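Local coordinates for protein exodeoxyribonuclease III (Methanosarcina mazei, PDB 5J8N) that probably cuts DNA at abasic sites and degrades double-stranded DNA from its 3' ends, using magnesium or manganese ions, at residues 84-89 against 126-131; 154-159 against 179-184. The protein carries 3 engineered substitutions. All coordinates share one frame; numbering follows the deposited sequence. Where two conformers were deposited one is given.

Contact 1 of 2, residues 84-89 against 126-131; sequences KGMGIE and MAFYDA
Met86 reaches from the loop after strand 81-84 and lays its methyl group over the ring of Phe128. This is a Met-aromatic contact in a protein of the DNase I-like fold. It joins the loop to helix 119-141. From CB the chain of Met86 runs out towards the helix, with CG beside the backbone N and the next bond extended (chi2 -179°). SD is the first atom to meet the helix. Met86 SD lies against the backbone of Ala131, 3.9 Å from Ala131 C and about as far from Ala131 O. The chain then bends at chi3 (-78°), and this turn sets CE above Phe128. Met86 CE sits 3.9 Å from the Phe128 ring centroid in a CH-pi contact. Its nearest ring atoms are CE2 and CZ, so the methyl is shifted towards the rim. Met86 SD also lies above this ring, but farther off, at 5.3 Å from the Phe128 ring centroid. Met86 CE touches the helix a second time, at Ala131 CB, 4.1 Å away. No hydrogen bond crosses between 84-89 and 126-131; the side chains meet through apolar groups. Phe91 of the short helix 89-92 adds an edge-to-face ring to Phe128 and also touches Met86 and Ala131. The backbone N atoms of Met86, Gly87 and Ile88 make weak hydrogen bonds to the carboxylate of Asp92. Ile88, at the N-cap position of helix 89-92, adds a smaller contact at the exposed border, where Ile88 CD1 packs 3.9 Å from Ala131 CB.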
# COMPACT_ATOMS: atom_id res chain seq x y z
N LYS A 84 -6.70 3.44 13.83
CA LYS A 84 -6.24 4.48 12.94
C LYS A 84 -4.98 5.00 13.57
O LYS A 84 -5.01 5.63 14.63
CB LYS A 84 -7.32 5.55 12.76
CG LYS A 84 -8.55 4.99 12.06
CD LYS A 84 -9.72 5.95 12.09
CE LYS A 84 -10.91 5.38 11.31
NZ LYS A 84 -12.08 6.32 11.22
N GLY A 85 -3.86 4.61 12.98
CA GLY A 85 -2.57 5.15 13.32
C GLY A 85 -1.80 4.12 14.13
O GLY A 85 -2.36 3.15 14.71
N MET A 86 -0.50 4.36 14.23
CA MET A 86 0.39 3.52 15.02
C MET A 86 0.43 3.86 16.49
O MET A 86 1.05 3.14 17.29
CB MET A 86 1.82 3.59 14.47
CG MET A 86 2.00 2.94 13.16
SD MET A 86 3.72 3.00 12.51
CE MET A 86 3.89 4.69 11.89
N GLY A 87 -0.20 4.98 16.85
CA GLY A 87 -0.13 5.51 18.20
C GLY A 87 1.04 6.44 18.47
O GLY A 87 1.48 6.59 19.60
N ILE A 88 1.53 7.08 17.41
CA ILE A 88 2.59 8.09 17.55
C ILE A 88 2.09 9.34 16.86
O ILE A 88 1.91 9.31 15.64
CB ILE A 88 3.91 7.63 16.92
CG1 ILE A 88 4.41 6.36 17.66
CG2 ILE A 88 4.96 8.77 16.96
CD1 ILE A 88 5.48 5.65 16.92
N GLU A 89 1.86 10.39 17.61
CA GLU A 89 1.10 11.55 17.07
C GLU A 89 1.73 12.13 15.81
O GLU A 89 1.01 12.46 14.85
CB GLU A 89 0.92 12.65 18.14
CG GLU A 89 -0.03 13.79 17.72
CD GLU A 89 0.65 14.89 16.88
OE1 GLU A 89 1.86 15.17 17.07
OE2 GLU A 89 -0.04 15.50 16.01
N MET A 126 12.22 8.23 6.67
CA MET A 126 13.04 7.22 7.33
C MET A 126 12.58 6.99 8.78
O MET A 126 12.59 5.84 9.25
CB MET A 126 14.49 7.62 7.26
CG MET A 126 15.08 7.73 5.85
SD MET A 126 14.91 6.24 4.85
CE MET A 126 15.94 5.11 5.76
N ALA A 127 12.17 8.04 9.47
CA ALA A 127 11.66 7.89 10.83
C ALA A 127 10.34 7.09 10.82
O ALA A 127 10.07 6.26 11.71
CB ALA A 127 11.46 9.26 11.45
N PHE A 128 9.48 7.34 9.85
CA PHE A 128 8.24 6.59 9.69
C PHE A 128 8.55 5.13 9.45
O PHE A 128 7.93 4.25 10.06
CB PHE A 128 7.38 7.19 8.53
CG PHE A 128 6.01 6.62 8.45
CD1 PHE A 128 5.82 5.39 7.89
CD2 PHE A 128 4.90 7.36 8.87
CE1 PHE A 128 4.55 4.82 7.78
CE2 PHE A 128 3.62 6.81 8.77
CZ PHE A 128 3.44 5.53 8.22
N TYR A 129 9.51 4.83 8.57
CA TYR A 129 9.91 3.45 8.30
C TYR A 129 10.34 2.79 9.65
O TYR A 129 9.95 1.64 9.90
CB TYR A 129 11.10 3.44 7.34
CG TYR A 129 10.79 3.52 5.87
CD1 TYR A 129 9.50 3.26 5.34
CD2 TYR A 129 11.83 3.77 4.99
CE1 TYR A 129 9.28 3.28 3.93
CE2 TYR A 129 11.61 3.77 3.61
CZ TYR A 129 10.34 3.53 3.10
OH TYR A 129 10.17 3.53 1.73
N ASP A 130 11.14 3.48 10.46
CA ASP A 130 11.62 2.89 11.72
C ASP A 130 10.46 2.58 12.65
O ASP A 130 10.40 1.51 13.27
CB ASP A 130 12.58 3.85 12.40
CG ASP A 130 13.93 3.93 11.71
OD1 ASP A 130 14.29 2.97 11.00
OD2 ASP A 130 14.66 4.94 11.94
N ALA A 131 9.51 3.52 12.76
CA ALA A 131 8.36 3.32 13.64
C ALA A 131 7.51 2.19 13.14
O ALA A 131 7.03 1.39 13.92
CB ALA A 131 7.54 4.61 13.77

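Contact 2 of 2, residues 154-159 against 179-184; sequences TAHKEI and AWMDKF
His156 and Asp182 make the one direct hydrogen bond between the loop 154-159 and the helix segment 179-184. His156 NE2 donates to Asp182 OD1 at 2.7 Å, with an N-H...O angle of 157°. The oxygen lies close to the ring plane. The bond meets the carboxylate from above its plane, and the two flat groups are turned 57° from each other. A water gives a second polar link: it accepts from Lys157 NZ at 3.0 Å and donates to Asp182 OD1 at 2.7 Å. OD1 therefore takes two bonds. The nearby lysine probably favours the negative charge on Asp182.

The contact closes the loop that follows strand 146-149 onto helix 175-186, in the DNase I-like fold. Thr154 directly follows Asn153, the predicted transition state stabilizer.

The remaining contacts are apolar. His156 CG stands anti to the backbone N (chi1 -174°), which carries the ring across the Met181 side chain. Met181 CB sits over one face in a CH-pi contact, 3.5 Å from His156 CD2. Lys157 CG lies over the opposite face, towards the rim. Met181 CE folds back to touch His156 CB. Met181 SD lies 3.8 Å from Thr154 CG2, while Thr154 OG1 hydrogen-bonds with Tyr129 OH and Lys125 NZ.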
# COMPACT_ATOMS: atom_id res chain seq x y z
N THR A 154 9.35 3.49 -2.46
CA THR A 154 10.73 3.08 -2.74
C THR A 154 10.71 1.86 -3.63
O THR A 154 9.85 0.97 -3.42
CB THR A 154 11.49 2.73 -1.40
OG1 THR A 154 11.53 3.90 -0.57
CG2 THR A 154 12.93 2.30 -1.67
N ALA A 155 11.60 1.84 -4.63
CA ALA A 155 11.86 0.65 -5.45
C ALA A 155 13.01 -0.10 -4.79
O ALA A 155 14.09 0.45 -4.63
CB ALA A 155 12.21 1.08 -6.91
N HIS A 156 12.76 -1.37 -4.43
CA HIS A 156 13.70 -2.06 -3.55
C HIS A 156 15.04 -2.30 -4.23
O HIS A 156 16.12 -1.97 -3.68
CB HIS A 156 13.06 -3.38 -3.11
CG HIS A 156 13.86 -4.12 -2.10
ND1 HIS A 156 13.58 -5.43 -1.76
CD2 HIS A 156 14.95 -3.76 -1.38
CE1 HIS A 156 14.46 -5.84 -0.86
NE2 HIS A 156 15.30 -4.85 -0.61
N LYS A 157 15.02 -2.90 -5.42
CA LYS A 157 16.22 -3.38 -6.11
C LYS A 157 16.27 -2.75 -7.51
O LYS A 157 15.28 -2.16 -7.97
CB LYS A 157 16.25 -4.93 -6.22
CG LYS A 157 16.22 -5.61 -4.86
CD LYS A 157 16.15 -7.13 -5.02
CE LYS A 157 16.05 -7.87 -3.70
NZ LYS A 157 17.41 -8.09 -3.11
N GLU A 158 17.42 -2.85 -8.18
CA GLU A 158 17.55 -2.30 -9.53
C GLU A 158 16.49 -2.87 -10.46
O GLU A 158 15.99 -2.15 -11.33
CB GLU A 158 18.96 -2.55 -10.08
CG GLU A 158 20.02 -1.69 -9.34
CD GLU A 158 21.37 -1.70 -10.03
OE1 GLU A 158 21.43 -2.08 -11.21
OE2 GLU A 158 22.37 -1.34 -9.35
N ILE A 159 16.10 -4.13 -10.27
CA ILE A 159 15.09 -4.73 -11.13
C ILE A 159 13.71 -4.08 -10.90
O ILE A 159 12.80 -4.27 -11.72
CB ILE A 159 15.02 -6.26 -10.90
CG1 ILE A 159 14.32 -7.01 -12.02
CG2 ILE A 159 14.46 -6.64 -9.55
CD1 ILE A 159 14.37 -8.49 -11.80
N ALA A 179 18.20 0.06 1.74
CA ALA A 179 18.81 -0.68 2.86
C ALA A 179 17.73 -0.89 3.91
O ALA A 179 17.69 -1.94 4.59
CB ALA A 179 20.00 0.07 3.44
N TRP A 180 16.87 0.10 4.12
CA TRP A 180 15.80 -0.10 5.10
C TRP A 180 14.90 -1.25 4.64
O TRP A 180 14.48 -2.06 5.47
CB TRP A 180 14.98 1.18 5.35
CG TRP A 180 13.85 0.84 6.28
CD1 TRP A 180 13.92 0.76 7.65
CD2 TRP A 180 12.54 0.38 5.92
NE1 TRP A 180 12.71 0.31 8.14
CE2 TRP A 180 11.85 0.08 7.11
CE3 TRP A 180 11.87 0.25 4.71
CZ2 TRP A 180 10.51 -0.36 7.12
CZ3 TRP A 180 10.54 -0.19 4.70
CH2 TRP A 180 9.87 -0.52 5.92
N MET A 181 14.57 -1.33 3.35
CA MET A 181 13.75 -2.45 2.88
C MET A 181 14.46 -3.79 3.12
O MET A 181 13.82 -4.77 3.53
CB MET A 181 13.43 -2.25 1.42
CG MET A 181 12.46 -1.05 1.18
SD MET A 181 11.72 -1.05 -0.46
CE MET A 181 10.62 -2.44 -0.31
N ASP A 182 15.78 -3.84 2.93
CA ASP A 182 16.53 -5.05 3.24
C ASP A 182 16.31 -5.43 4.71
O ASP A 182 16.07 -6.61 5.05
CB ASP A 182 18.03 -4.87 3.01
CG ASP A 182 18.42 -4.73 1.53
OD1 ASP A 182 17.69 -5.25 0.63
OD2 ASP A 182 19.50 -4.11 1.29
N LYS A 183 16.44 -4.43 5.60
CA LYS A 183 16.35 -4.65 7.06
C LYS A 183 14.93 -5.14 7.40
O LYS A 183 14.78 -6.08 8.20
CB LYS A 183 16.68 -3.36 7.78
CG LYS A 183 16.54 -3.45 9.30
CD LYS A 183 16.69 -2.01 9.83
CE LYS A 183 16.49 -1.96 11.34
NZ LYS A 183 16.68 -0.56 11.86
N PHE A 184 13.91 -4.53 6.80
CA PHE A 184 12.53 -4.93 7.01
C PHE A 184 12.34 -6.42 6.62
O PHE A 184 11.89 -7.23 7.42
CB PHE A 184 11.66 -3.99 6.18
CG PHE A 184 10.20 -4.38 6.02
CD1 PHE A 184 9.48 -5.02 7.02
CD2 PHE A 184 9.54 -4.01 4.85
CE1 PHE A 184 8.11 -5.32 6.84
CE2 PHE A 184 8.19 -4.31 4.67
CZ PHE A 184 7.50 -4.96 5.67
O HOH W 1 18.61 -5.71 -1.82

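In the fold
Each contact ties a loop to a different helix: contact 1 uses helix 119-141, contact 2 helix 175-186. Their centres are 19 Å apart. Contact 1 is partly buried and without hydrogen bonds across it. Methionine, phenylalanine, isoleucine and alanine meet there, with Phe128 buried and Ile88 exposed. Contact 2 is mostly buried, yet it carries a histidine-carboxylate bond and a water bridge at its exposed edge. In both, a methionine packs on a ring, by CE in contact 1 and by CB in contact 2. The two helices meet between them: Tyr129 stacks on Trp180, and the hydroxyl pair of Tyr129 and Thr154 bridges the contacts.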